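Local coordinates for 3-phytase (Klebsiella pneumoniae, PDB 2WNH), which probably removes phosphate groups from phytate (inositol hexakisphosphate), beginning at the 3-position, as a member of the histidine acid phosphatase family, at residues E21-H25 against D291-V297; Q140-Q146 against Y257-R262; R298-N302 against L388-I392; Q363-Q367 against G376-P380. The protein carries 3 engineered substitutions. All blocks are in the same frame, centred on the assembly; numbering follows the deposited sequence. Where two conformers were deposited one is given.

Interaction 1 (E21-H25 against D291-V297); sequences ELSRH and DTNIAMV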
loop_
_atom_site.group_PDB
_atom_site.type_symbol
_atom_site.label_atom_id
_atom_site.label_comp_id
_atom_site.label_asym_id
_atom_site.label_seq_id
_atom_site.Cartn_x
_atom_site.Cartn_y
_atom_site.Cartn_z
ATOM N N GLU B 21 24.941 13.420 8.750
ATOM C CA GLU B 21 24.036 14.560 8.636
ATOM C C GLU B 21 23.823 15.275 9.974
ATOM O O GLU B 21 23.635 14.621 11.030
ATOM C CB GLU B 21 22.689 14.067 8.099
ATOM C CG GLU B 21 21.649 15.159 7.890
ATOM C CD GLU B 21 20.464 14.672 7.075
ATOM O OE1 GLU B 21 20.236 13.456 7.026
ATOM O OE2 GLU B 21 19.795 15.511 6.434
ATOM N N LEU B 22 23.881 16.612 9.904
ATOM C CA LEU B 22 23.621 17.497 11.041
ATOM C C LEU B 22 22.401 18.352 10.706
ATOM O O LEU B 22 22.497 19.277 9.898
ATOM C CB LEU B 22 24.851 18.394 11.329
ATOM C CG LEU B 22 24.671 19.415 12.483
ATOM C CD1 LEU B 22 24.417 18.719 13.841
ATOM C CD2 LEU B 22 25.862 20.377 12.583
ATOM N N SER B 23 21.282 18.064 11.371
ATOM C CA SER B 23 20.004 18.698 11.113
ATOM C C SER B 23 19.682 19.712 12.197
ATOM O O SER B 23 19.982 19.472 13.369
ATOM C CB SER B 23 18.900 17.638 11.138
ATOM O OG SER B 23 17.615 18.211 10.878
ATOM N N ARG B 24 19.025 20.809 11.810
ATOM C CA ARG B 24 18.412 21.709 12.774
ATOM C C ARG B 24 17.100 21.070 13.184
ATOM O O ARG B 24 16.483 20.325 12.400
ATOM C CB ARG B 24 18.127 23.093 12.139
ATOM C CG ARG B 24 17.675 24.130 13.169
ATOM C CD ARG B 24 17.206 25.445 12.538
ATOM N NE ARG B 24 16.576 26.285 13.584
ATOM C CZ ARG B 24 15.926 27.431 13.364
ATOM N NH1 ARG B 24 15.829 27.924 12.137
ATOM N NH2 ARG B 24 15.351 28.077 14.385
ATOM N N HIS B 25 16.650 21.372 14.394
ATOM C CA HIS B 25 15.281 21.004 14.763
ATOM C C HIS B 25 14.264 21.679 13.819
ATOM O O HIS B 25 14.595 22.626 13.088
ATOM C CB HIS B 25 15.031 21.353 16.228
ATOM C CG HIS B 25 15.214 22.803 16.528
ATOM N ND1 HIS B 25 14.322 23.771 16.118
ATOM C CD2 HIS B 25 16.199 23.451 17.199
ATOM C CE1 HIS B 25 14.749 24.958 16.524
ATOM N NE2 HIS B 25 15.885 24.790 17.181
ATOM N N ASP B 291 20.497 25.584 15.273
ATOM C CA ASP B 291 21.081 26.423 14.243
ATOM C C ASP B 291 22.444 26.945 14.690
ATOM O O ASP B 291 23.340 27.079 13.877
ATOM C CB ASP B 291 20.142 27.571 13.828
ATOM C CG ASP B 291 19.537 28.342 15.014
ATOM O OD1 ASP B 291 19.932 28.168 16.194
ATOM O OD2 ASP B 291 18.643 29.159 14.740
ATOM N N THR B 292 22.587 27.209 15.988
ATOM C CA THR B 292 23.874 27.600 16.580
ATOM C C THR B 292 25.014 26.630 16.196
ATOM O O THR B 292 26.107 27.033 15.768
ATOM C CB THR B 292 23.717 27.648 18.111
ATOM O OG1 THR B 292 22.731 28.640 18.433
ATOM C CG2 THR B 292 25.038 28.046 18.789
ATOM N N ASN B 293 24.738 25.337 16.355
ATOM C CA ASN B 293 25.713 24.299 16.049
ATOM C C ASN B 293 26.056 24.255 14.560
ATOM O O ASN B 293 27.234 24.174 14.183
ATOM C CB ASN B 293 25.190 22.936 16.518
ATOM C CG ASN B 293 24.806 22.928 17.981
ATOM O OD1 ASN B 293 23.627 22.955 18.320
ATOM N ND2 ASN B 293 25.802 22.940 18.858
ATOM N N ILE B 294 25.033 24.297 13.709
ATOM C CA ILE B 294 25.246 24.334 12.265
ATOM C C ILE B 294 26.066 25.542 11.827
ATOM O O ILE B 294 26.992 25.404 11.041
ATOM C CB ILE B 294 23.932 24.249 11.468
ATOM C CG1 ILE B 294 23.287 22.885 11.743
ATOM C CG2 ILE B 294 24.213 24.436 9.971
ATOM C CD1 ILE B 294 21.841 22.717 11.219
ATOM N N ALA B 295 25.726 26.721 12.358
ATOM C CA ALA B 295 26.490 27.937 12.045
ATOM C C ALA B 295 27.963 27.811 12.437
ATOM O O ALA B 295 28.853 28.179 11.653
ATOM C CB ALA B 295 25.853 29.156 12.708
ATOM N N MET B 296 28.230 27.299 13.626
ATOM C CA MET B 296 29.635 27.165 14.040
ATOM C C MET B 296 30.394 26.187 13.157
ATOM O O MET B 296 31.515 26.461 12.712
ATOM C CB MET B 296 29.721 26.801 15.507
ATOM C CG MET B 296 29.315 27.965 16.398
ATOM S SD MET B 296 29.374 27.564 18.147
ATOM C CE MET B 296 28.284 26.166 18.294
ATOM N N VAL B 297 29.773 25.041 12.881
ATOM C CA VAL B 297 30.377 24.062 11.987
ATOM C C VAL B 297 30.673 24.614 10.583
ATOM O O VAL B 297 31.792 24.438 10.071
ATOM C CB VAL B 297 29.538 22.774 11.931
ATOM C CG1 VAL B 297 30.117 21.824 10.880
ATOM C CG2 VAL B 297 29.533 22.121 13.310
HETATM O O HOH W 1 17.814 26.208 16.232
#

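Interaction 2 (Q140-Q146 against Y257-R262); sequences QTDPARQ and YTAQKR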
loop_
_atom_site.group_PDB
_atom_site.type_symbol
_atom_site.label_atom_id
_atom_site.label_comp_id
_atom_site.label_asym_id
_atom_site.label_seq_id
_atom_site.Cartn_x
_atom_site.Cartn_y
_atom_site.Cartn_z
ATOM N N GLN B 140 34.268 25.659 26.343
ATOM C CA GLN B 140 33.704 26.946 26.745
ATOM C C GLN B 140 34.567 28.087 26.251
ATOM O O GLN B 140 35.797 27.983 26.262
ATOM C CB GLN B 140 33.620 27.033 28.267
ATOM C CG GLN B 140 32.434 26.308 28.838
ATOM C CD GLN B 140 32.588 26.036 30.311
ATOM O OE1 GLN B 140 33.697 26.076 30.853
ATOM N NE2 GLN B 140 31.476 25.750 30.974
ATOM N N THR B 141 33.929 29.180 25.841
ATOM C CA THR B 141 34.668 30.401 25.480
ATOM C C THR B 141 35.133 31.125 26.746
ATOM O O THR B 141 34.557 30.944 27.831
ATOM C CB THR B 141 33.791 31.375 24.691
ATOM O OG1 THR B 141 32.588 31.624 25.424
ATOM C CG2 THR B 141 33.438 30.812 23.295
ATOM N N ASP B 142 36.173 31.941 26.600
ATOM C CA ASP B 142 36.534 32.891 27.650
ATOM C C ASP B 142 35.899 34.232 27.317
ATOM O O ASP B 142 36.123 34.743 26.222
ATOM C CB ASP B 142 38.037 33.019 27.865
ATOM C CG ASP B 142 38.354 33.793 29.138
ATOM O OD1 ASP B 142 38.104 35.019 29.156
ATOM O OD2 ASP B 142 38.806 33.171 30.128
ATOM N N PRO B 143 35.098 34.789 28.245
ATOM C CA PRO B 143 34.407 36.065 27.990
ATOM C C PRO B 143 35.324 37.194 27.462
ATOM O O PRO B 143 34.925 37.958 26.566
ATOM C CB PRO B 143 33.786 36.408 29.353
ATOM C CG PRO B 143 33.596 35.061 30.023
ATOM C CD PRO B 143 34.775 34.242 29.577
ATOM N N ALA B 144 36.549 37.283 27.983
ATOM C CA ALA B 144 37.477 38.349 27.558
ATOM C C ALA B 144 37.891 38.207 26.109
ATOM O O ALA B 144 37.989 39.186 25.386
ATOM C CB ALA B 144 38.714 38.350 28.439
ATOM N N ARG B 145 38.127 36.965 25.674
ATOM C CA ARG B 145 38.491 36.704 24.278
ATOM C C ARG B 145 37.281 36.918 23.366
ATOM O O ARG B 145 37.399 37.511 22.292
ATOM C CB ARG B 145 38.986 35.254 24.126
ATOM C CG ARG B 145 40.393 34.977 24.660
ATOM C CD ARG B 145 41.502 35.601 23.758
ATOM N NE ARG B 145 41.549 35.032 22.409
ATOM C CZ ARG B 145 41.119 35.627 21.296
ATOM N NH1 ARG B 145 40.596 36.851 21.321
ATOM N NH2 ARG B 145 41.215 34.986 20.138
ATOM N N GLN B 146 36.115 36.447 23.805
ATOM C CA GLN B 146 34.906 36.622 22.996
ATOM C C GLN B 146 34.541 38.088 22.808
ATOM O O GLN B 146 34.150 38.497 21.716
ATOM C CB GLN B 146 33.723 35.853 23.564
ATOM C CG GLN B 146 32.560 35.745 22.572
ATOM C CD GLN B 146 31.443 34.907 23.133
ATOM O OE1 GLN B 146 30.835 35.260 24.154
ATOM N NE2 GLN B 146 31.174 33.762 22.482
ATOM N N TYR B 257 36.626 32.845 16.488
ATOM C CA TYR B 257 36.972 32.435 17.849
ATOM C C TYR B 257 35.881 31.570 18.492
ATOM O O TYR B 257 36.161 30.472 19.053
ATOM C CB TYR B 257 37.292 33.654 18.768
ATOM C CG TYR B 257 37.413 33.234 20.234
ATOM C CD1 TYR B 257 38.560 32.589 20.704
ATOM C CD2 TYR B 257 36.376 33.445 21.134
ATOM C CE1 TYR B 257 38.655 32.160 22.012
ATOM C CE2 TYR B 257 36.461 33.012 22.443
ATOM C CZ TYR B 257 37.625 32.383 22.883
ATOM O OH TYR B 257 37.757 31.929 24.173
ATOM N N THR B 258 34.647 32.078 18.441
ATOM C CA THR B 258 33.516 31.430 19.103
ATOM C C THR B 258 33.274 30.067 18.453
ATOM O O THR B 258 33.062 29.070 19.152
ATOM C CB THR B 258 32.257 32.292 19.000
ATOM O OG1 THR B 258 32.474 33.538 19.687
ATOM C CG2 THR B 258 31.033 31.589 19.600
ATOM N N ALA B 259 33.320 30.044 17.123
ATOM C CA ALA B 259 33.078 28.796 16.380
ATOM C C ALA B 259 34.164 27.762 16.695
ATOM O O ALA B 259 33.887 26.567 16.809
ATOM C CB ALA B 259 33.015 29.072 14.895
ATOM N N GLN B 260 35.402 28.218 16.844
ATOM C CA GLN B 260 36.500 27.310 17.184
ATOM C C GLN B 260 36.317 26.705 18.573
ATOM O O GLN B 260 36.465 25.500 18.760
ATOM C CB GLN B 260 37.845 28.041 17.069
ATOM C CG GLN B 260 38.291 28.247 15.640
ATOM C CD GLN B 260 39.593 29.009 15.545
ATOM O OE1 GLN B 260 39.783 30.021 16.229
ATOM N NE2 GLN B 260 40.481 28.558 14.669
ATOM N N LYS B 261 35.977 27.537 19.557
ATOM C CA LYS B 261 35.782 27.037 20.917
ATOM C C LYS B 261 34.578 26.112 21.052
ATOM O O LYS B 261 34.642 25.078 21.717
ATOM C CB LYS B 261 35.649 28.187 21.937
ATOM C CG LYS B 261 36.969 28.915 22.201
ATOM C CD LYS B 261 38.075 27.987 22.724
ATOM C CE LYS B 261 37.663 27.186 23.975
ATOM N NZ LYS B 261 38.736 26.239 24.422
ATOM N N ARG B 262 33.473 26.497 20.421
ATOM C CA ARG B 262 32.208 25.828 20.682
ATOM C C ARG B 262 31.746 24.839 19.597
ATOM O O ARG B 262 30.830 24.067 19.845
ATOM C CB ARG B 262 31.114 26.864 20.979
ATOM C CG ARG B 262 31.291 27.605 22.326
ATOM C CD ARG B 262 30.015 28.322 22.721
ATOM N NE ARG B 262 28.958 27.380 23.075
ATOM C CZ ARG B 262 27.664 27.546 22.806
ATOM N NH1 ARG B 262 27.241 28.625 22.155
ATOM N NH2 ARG B 262 26.792 26.613 23.171
HETATM O O HOH W 2 37.740 26.100 26.961
#

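Interaction 3 (R298-N302 against L388-I392); sequences RTLMN and LGQRI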
loop_
_atom_site.group_PDB
_atom_site.type_symbol
_atom_site.label_atom_id
_atom_site.label_comp_id
_atom_site.label_asym_id
_atom_site.label_seq_id
_atom_site.Cartn_x
_atom_site.Cartn_y
_atom_site.Cartn_z
ATOM N N ARG B 298 29.706 25.275 9.942
ATOM C CA ARG B 298 29.944 25.804 8.603
ATOM C C ARG B 298 31.005 26.902 8.630
ATOM O O ARG B 298 31.754 27.051 7.682
ATOM C CB ARG B 298 28.655 26.270 7.891
ATOM C CG ARG B 298 27.857 27.362 8.595
ATOM C CD ARG B 298 28.177 28.788 8.104
ATOM N NE ARG B 298 27.402 29.759 8.888
ATOM C CZ ARG B 298 26.123 30.055 8.642
ATOM N NH1 ARG B 298 25.497 29.454 7.638
ATOM N NH2 ARG B 298 25.459 30.940 9.403
ATOM N N THR B 299 31.058 27.675 9.715
ATOM C CA THR B 299 32.149 28.661 9.843
ATOM C C THR B 299 33.529 28.002 9.845
ATOM O O THR B 299 34.433 28.436 9.116
ATOM C CB THR B 299 31.906 29.622 11.036
ATOM O OG1 THR B 299 30.837 30.492 10.670
ATOM C CG2 THR B 299 33.146 30.466 11.344
ATOM N N LEU B 300 33.682 26.941 10.636
ATOM C CA LEU B 300 34.948 26.196 10.677
ATOM C C LEU B 300 35.272 25.559 9.333
ATOM O O LEU B 300 36.440 25.485 8.918
ATOM C CB LEU B 300 34.939 25.160 11.816
ATOM C CG LEU B 300 34.842 25.722 13.243
ATOM C CD1 LEU B 300 34.780 24.576 14.205
ATOM C CD2 LEU B 300 36.023 26.626 13.534
ATOM N N MET B 301 34.233 25.125 8.619
ATOM C CA MET B 301 34.384 24.594 7.245
ATOM C C MET B 301 34.735 25.660 6.225
ATOM O O MET B 301 35.124 25.326 5.104
ATOM C CB MET B 301 33.109 23.866 6.793
ATOM C CG MET B 301 32.762 22.621 7.594
ATOM S SD MET B 301 31.058 22.093 7.256
ATOM C CE MET B 301 31.320 20.944 5.923
ATOM N N ASN B 302 34.563 26.936 6.596
ATOM C CA ASN B 302 34.655 28.054 5.639
ATOM C C ASN B 302 33.672 27.885 4.469
ATOM O O ASN B 302 33.997 28.124 3.306
ATOM C CB ASN B 302 36.103 28.228 5.147
ATOM C CG ASN B 302 36.450 29.676 4.804
ATOM O OD1 ASN B 302 37.502 29.930 4.225
ATOM N ND2 ASN B 302 35.600 30.623 5.177
ATOM N N LEU B 388 38.523 21.008 5.020
ATOM C CA LEU B 388 37.385 21.295 5.899
ATOM C C LEU B 388 37.778 21.395 7.372
ATOM O O LEU B 388 37.082 22.057 8.163
ATOM C CB LEU B 388 36.292 20.228 5.730
ATOM C CG LEU B 388 35.562 20.294 4.386
ATOM C CD1 LEU B 388 34.795 18.972 4.163
ATOM C CD2 LEU B 388 34.622 21.482 4.248
ATOM N N GLY B 389 38.874 20.737 7.736
ATOM C CA GLY B 389 39.310 20.673 9.123
ATOM C C GLY B 389 40.358 21.698 9.548
ATOM O O GLY B 389 40.752 21.704 10.711
ATOM N N GLN B 390 40.773 22.569 8.628
ATOM C CA GLN B 390 41.899 23.507 8.868
ATOM C C GLN B 390 41.734 24.412 10.081
ATOM O O GLN B 390 42.728 24.808 10.688
ATOM C CB GLN B 390 42.045 24.479 7.708
ATOM C CG GLN B 390 42.509 23.936 6.419
ATOM C CD GLN B 390 42.424 25.014 5.355
ATOM O OE1 GLN B 390 43.260 25.924 5.323
ATOM N NE2 GLN B 390 41.388 24.946 4.499
ATOM N N ARG B 391 40.491 24.812 10.366
ATOM C CA ARG B 391 40.208 25.812 11.383
ATOM C C ARG B 391 39.851 25.178 12.710
ATOM O O ARG B 391 39.572 25.894 13.659
ATOM C CB ARG B 391 39.057 26.737 10.947
ATOM C CG ARG B 391 39.385 27.681 9.800
ATOM C CD ARG B 391 38.134 28.403 9.291
ATOM N NE ARG B 391 38.486 29.677 8.673
ATOM C CZ ARG B 391 37.618 30.641 8.354
ATOM N NH1 ARG B 391 36.311 30.491 8.565
ATOM N NH2 ARG B 391 38.060 31.768 7.809
ATOM N N ILE B 392 39.869 23.846 12.794
ATOM C CA ILE B 392 39.587 23.164 14.066
ATOM C C ILE B 392 40.645 23.584 15.094
ATOM O O ILE B 392 41.835 23.623 14.780
ATOM C CB ILE B 392 39.566 21.622 13.900
ATOM C CG1 ILE B 392 38.267 21.197 13.186
ATOM C CG2 ILE B 392 39.703 20.899 15.256
ATOM C CD1 ILE B 392 38.291 19.780 12.569
HETATM O O HOH W 3 37.964 23.601 10.117
#

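Interaction 4 (Q363-Q367 against G376-P380); sequences QEWRQ and GTLCP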
loop_
_atom_site.group_PDB
_atom_site.type_symbol
_atom_site.label_atom_id
_atom_site.label_comp_id
_atom_site.label_asym_id
_atom_site.label_seq_id
_atom_site.Cartn_x
_atom_site.Cartn_y
_atom_site.Cartn_z
ATOM N N GLN B 363 22.886 23.738 -1.757
ATOM C CA GLN B 363 24.145 24.292 -2.239
ATOM C C GLN B 363 25.305 23.402 -1.823
ATOM O O GLN B 363 25.430 23.003 -0.666
ATOM C CB GLN B 363 24.362 25.725 -1.739
ATOM C CG GLN B 363 25.612 26.353 -2.354
ATOM C CD GLN B 363 25.676 27.863 -2.157
ATOM O OE1 GLN B 363 24.642 28.548 -2.009
ATOM N NE2 GLN B 363 26.898 28.395 -2.172
ATOM N N GLU B 364 26.147 23.070 -2.790
ATOM C CA GLU B 364 27.280 22.214 -2.492
ATOM C C GLU B 364 28.555 23.016 -2.268
ATOM O O GLU B 364 28.778 24.028 -2.935
ATOM C CB GLU B 364 27.505 21.259 -3.677
ATOM C CG GLU B 364 26.320 20.373 -4.028
ATOM C CD GLU B 364 26.640 19.499 -5.226
ATOM O OE1 GLU B 364 26.828 20.066 -6.361
ATOM O OE2 GLU B 364 26.719 18.257 -5.035
ATOM N N TRP B 365 29.380 22.561 -1.333
ATOM C CA TRP B 365 30.746 23.065 -1.137
ATOM C C TRP B 365 31.652 22.501 -2.222
ATOM O O TRP B 365 31.428 21.386 -2.720
ATOM C CB TRP B 365 31.240 22.613 0.244
ATOM C CG TRP B 365 32.656 22.946 0.564
ATOM C CD1 TRP B 365 33.126 24.103 1.134
ATOM C CD2 TRP B 365 33.801 22.095 0.387
ATOM N NE1 TRP B 365 34.500 24.033 1.293
ATOM C CE2 TRP B 365 34.934 22.812 0.847
ATOM C CE3 TRP B 365 33.982 20.800 -0.130
ATOM C CZ2 TRP B 365 36.217 22.275 0.816
ATOM C CZ3 TRP B 365 35.261 20.288 -0.182
ATOM C CH2 TRP B 365 36.362 21.016 0.293
ATOM N N ARG B 366 32.686 23.251 -2.576
ATOM C CA ARG B 366 33.682 22.769 -3.526
ATOM C C ARG B 366 35.021 23.465 -3.310
ATOM O O ARG B 366 35.105 24.494 -2.636
ATOM C CB ARG B 366 33.215 22.968 -4.970
ATOM C CG ARG B 366 32.985 24.426 -5.361
ATOM C CD ARG B 366 32.965 24.591 -6.890
ATOM N NE ARG B 366 34.249 24.181 -7.463
ATOM C CZ ARG B 366 34.438 23.131 -8.263
ATOM N NH1 ARG B 366 33.416 22.370 -8.648
ATOM N NH2 ARG B 366 35.663 22.855 -8.698
ATOM N N GLN B 367 36.056 22.876 -3.889
ATOM C CA GLN B 367 37.382 23.474 -3.936
ATOM C C GLN B 367 38.045 22.941 -5.190
ATOM O O GLN B 367 37.537 21.993 -5.790
ATOM C CB GLN B 367 38.169 23.120 -2.683
ATOM C CG GLN B 367 38.552 21.635 -2.520
ATOM C CD GLN B 367 39.514 21.444 -1.352
ATOM O OE1 GLN B 367 39.970 22.420 -0.750
ATOM N NE2 GLN B 367 39.828 20.192 -1.032
ATOM N N GLY B 376 26.252 14.521 -8.007
ATOM C CA GLY B 376 26.667 15.734 -7.284
ATOM C C GLY B 376 28.144 16.092 -7.463
ATOM O O GLY B 376 28.848 15.453 -8.240
ATOM N N THR B 377 28.588 17.103 -6.719
ATOM C CA THR B 377 29.997 17.554 -6.728
ATOM C C THR B 377 30.808 16.705 -5.775
ATOM O O THR B 377 30.586 16.754 -4.553
ATOM C CB THR B 377 30.107 19.067 -6.342
ATOM O OG1 THR B 377 29.293 19.845 -7.241
ATOM C CG2 THR B 377 31.557 19.574 -6.402
ATOM N N LEU B 378 31.737 15.913 -6.337
ATOM C CA LEU B 378 32.560 14.994 -5.575
ATOM C C LEU B 378 34.006 15.482 -5.508
ATOM O O LEU B 378 34.599 15.850 -6.521
ATOM C CB LEU B 378 32.486 13.580 -6.184
ATOM C CG LEU B 378 31.396 12.621 -5.663
ATOM C CD1 LEU B 378 30.063 13.234 -5.288
ATOM C CD2 LEU B 378 31.203 11.431 -6.621
ATOM N N CYS B 379 34.550 15.484 -4.292
ATOM C CA CYS B 379 35.871 16.045 -3.998
ATOM C C CYS B 379 36.814 14.948 -3.491
ATOM O O CYS B 379 36.445 14.190 -2.585
ATOM C CB CYS B 379 35.704 17.145 -2.936
ATOM S SG CYS B 379 34.578 18.471 -3.495
ATOM N N PRO B 380 38.039 14.845 -4.058
ATOM C CA PRO B 380 38.963 13.838 -3.526
ATOM C C PRO B 380 38.969 13.830 -2.001
ATOM O O PRO B 380 39.157 14.874 -1.357
ATOM C CB PRO B 380 40.314 14.266 -4.127
ATOM C CG PRO B 380 39.906 14.807 -5.460
ATOM C CD PRO B 380 38.645 15.589 -5.181
HETATM O O HOH W 4 30.575 18.746 -2.390
HETATM O O HOH W 5 39.015 17.691 -2.362
#

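Interaction 1 (E21-H25 against D291-V297)
Strand 21-24 and helix 291-297 approach to 8.0 Å between their axes at an angle of 135°, so that Leu22 meets Ile294 and Arg24 meets Asp291. The apolar half of the contact is made by branches that slide past one another in opposite directions. Leu22 CG stands anti to the backbone N (chi1 178°), which carries the methyl CD2 over to the helix, 3.7 Å from Ile294 CG1. The same CD2 touches Val297 CG2 at 4.1 Å, one turn further along. Ile294 answers with its terminal methyl CD1, which lies against the strand backbone 3.5 Å from Arg24 N.

The polar half is different in kind. The extended Arg24 chain and the Asp291 side chain lie alongside each other and point the same way, with guanidinium and carboxylate planes 21° apart. Asp291 OD2 therefore sits over the guanidinium face, 3.5 Å from Arg24 NH2, and the salt bridge acts through charge alone, since no N-H is aimed at the oxygen. Water 1 accepts from Arg24 NE at 2.9 Å and from Asp291 N, bridging strand and helix. The terminal nitrogens have further partners: NH1 donates to Ile315 O and NH2 forms a salt bridge with Glu212.

In sequence, Arg24-His25 matches the start of the family's RHG motif and His290-Asp291 its His-Asp motif, so the contact probably borders the active site. The strand hydrogen-bonds to strands 284-289 and 320-328, while helix 256-274 packs on Leu22 and Val297, and helix 99-112 on Ser23 and His25.

Interaction 2 (Q140-Q146 against Y257-R262)
The N-terminal end of helix 143-154, with Asp142 in the N-cap position, docks on helix 256-274 through the ring of Tyr257. Asp142 N donates to Tyr257 OH at 2.9 Å in an almost straight bond (177°), reaching the ring at its edge. One face of the same ring is taken by Arg145, whose CB makes a CH-pi contact 3.8 Å from the ring centroid. The Arg145 chain, bent at chi2 and chi3, then folds back so that its guanidinium hangs over the ring, an off-centre cation-pi contact with CZ 4.6 Å from the centroid and the two planes 48° apart.

Beside the ring, the methyl CG2 of Thr141 fits between Tyr257 and Lys261, 3.7 Å from Lys261 CB. Gln146 extends its chain to place NE2 3.1 Å from Thr258 OG1, which lies close to the amide plane; its OE1 is held by Thr199. Water 2 accepts from Lys261 NZ and donates to Gln140 O at 2.8 Å, while NZ also bonds Ser396 and Ala138.

On its other flank helix 256-274 rests on helix 291-301, with Ala259 against Met296 and Thr299, and Gln193 of strand 191-193 bonds Pro143 O.

Interaction 3 (R298-N302 against L388-I392)
Leu300 and Met301, at the end of helix 291-301, pack against the chain that leaves helix 381-388, and this inner part of the contact is close-fitting. Met301 CB lies 3.8 Å from Leu388 CD2, the two side chains meeting at a slant, with Val338 touching both. Leu300 turns its CD2 to Arg391, 3.6 Å from the carbonyl Arg391 O and 4.0 Å from Arg391 CB. Between these two contacts sits water 3, which holds three backbone groups: it donates to Leu300 O and to Leu388 O, the latter at 2.6 Å, and accepts from Arg391 N. One water thus fastens the last turn of the helix to the type I turn from Gly389 to Ile392.

Arg391 adds a firm anchor. Its chain, extended from CG to NE, runs past Leu300 O and brings NH1 to Thr299 O at 2.8 Å, with an N-H...O angle of 146° and the oxygen near the guanidinium plane. The looser, solvent side is the exposed Asn302, which lays its amide over one face of that guanidinium, the planes 28° apart. Asn302 ND2 and Arg391 NH1 are 3.5 Å apart, but both are donors, so the flat groups stack without a bond between them.

Thr299 O is gripped from opposite faces, by Arg391 NH1 and by Asn302 N at 2.9 Å. The positive charge placed at the carbonyl end of the helix probably suits its dipole. With positive phi at Asn302 and bonds running back into the last turn, the helix ends in a Schellman motif, here supplemented by an arginine from a loop some 90 residues further along the chain.

Interaction 4 (Q363-Q367 against G376-P380)
Glu364 and Thr377 lie across from each other on neighbouring segments, and the extended Glu364 chain crosses the Thr377 side chain at a slant. CG of Glu364 leaves anti to the carbonyl carbon (chi1 -58°), and the carboxylate at its end reaches the start of strand 376-380. There Thr377 N donates to Glu364 OE2 at 2.8 Å in a nearly straight bond (174°), meeting the oxygen on its syn side but 29° out of the carboxylate plane. The other oxygen, OE1, accepts from Thr377 OG1, although the position of that hydroxyl is less certain. Gly376, without a side chain, lets OE2 come within 3.4 Å of its CA.

The methyl of Thr377 meets a different residue, Arg366. CG2 is crossed at about a right angle by the Arg366 side chain and lies 4.0 Å from Arg366 NH1. Further along, Cys379 SG approaches the indole of Trp365 obliquely, 3.8 Å from CZ3, in a sulfur-aromatic contact; the sulfur is also bound to Cys370 in a disulfide. Trp365 itself meets Phe303 edge-to-face and is backed by Leu388.

Waters complete the join. Water 4 lies 2.8 Å from Trp365 O and also touches Thr377 O, while water 5 accepts from Gln367 NE2 and donates to Pro380 O at 3.0 Å. Both segments pair with strand 334-342, on which Arg337 forms a salt bridge to Glu364 OE2. That oxygen is thus shared by the backbone N-H of Thr377 and the Arg337 guanidinium, which is consistent with an ionised carboxylate, while the disulfide sulfur adds its oblique contact with the indole.

Overall arrangement
Taken from the N terminus, the first segment to find its partner is 21-25, which meets 291-297 only after some 265 intervening residues; interaction 1 thus closes the widest loop. Interaction 2 is nested inside it, joining helices 143-154 and 256-274, and touches it through Met296 and Arg262. Interaction 3 opens on the continuation of helix 291-301 and closes at the turn after helix 381-388, in series with the first two; Gln260 of interaction 2 probably bonds Arg391 O there. Interaction 4 is nested within that second loop and meets it where Trp365 packs on Leu388. No loops cross, and helix 291-301 links the central sheet, helix 256-274 and the C-terminal turn.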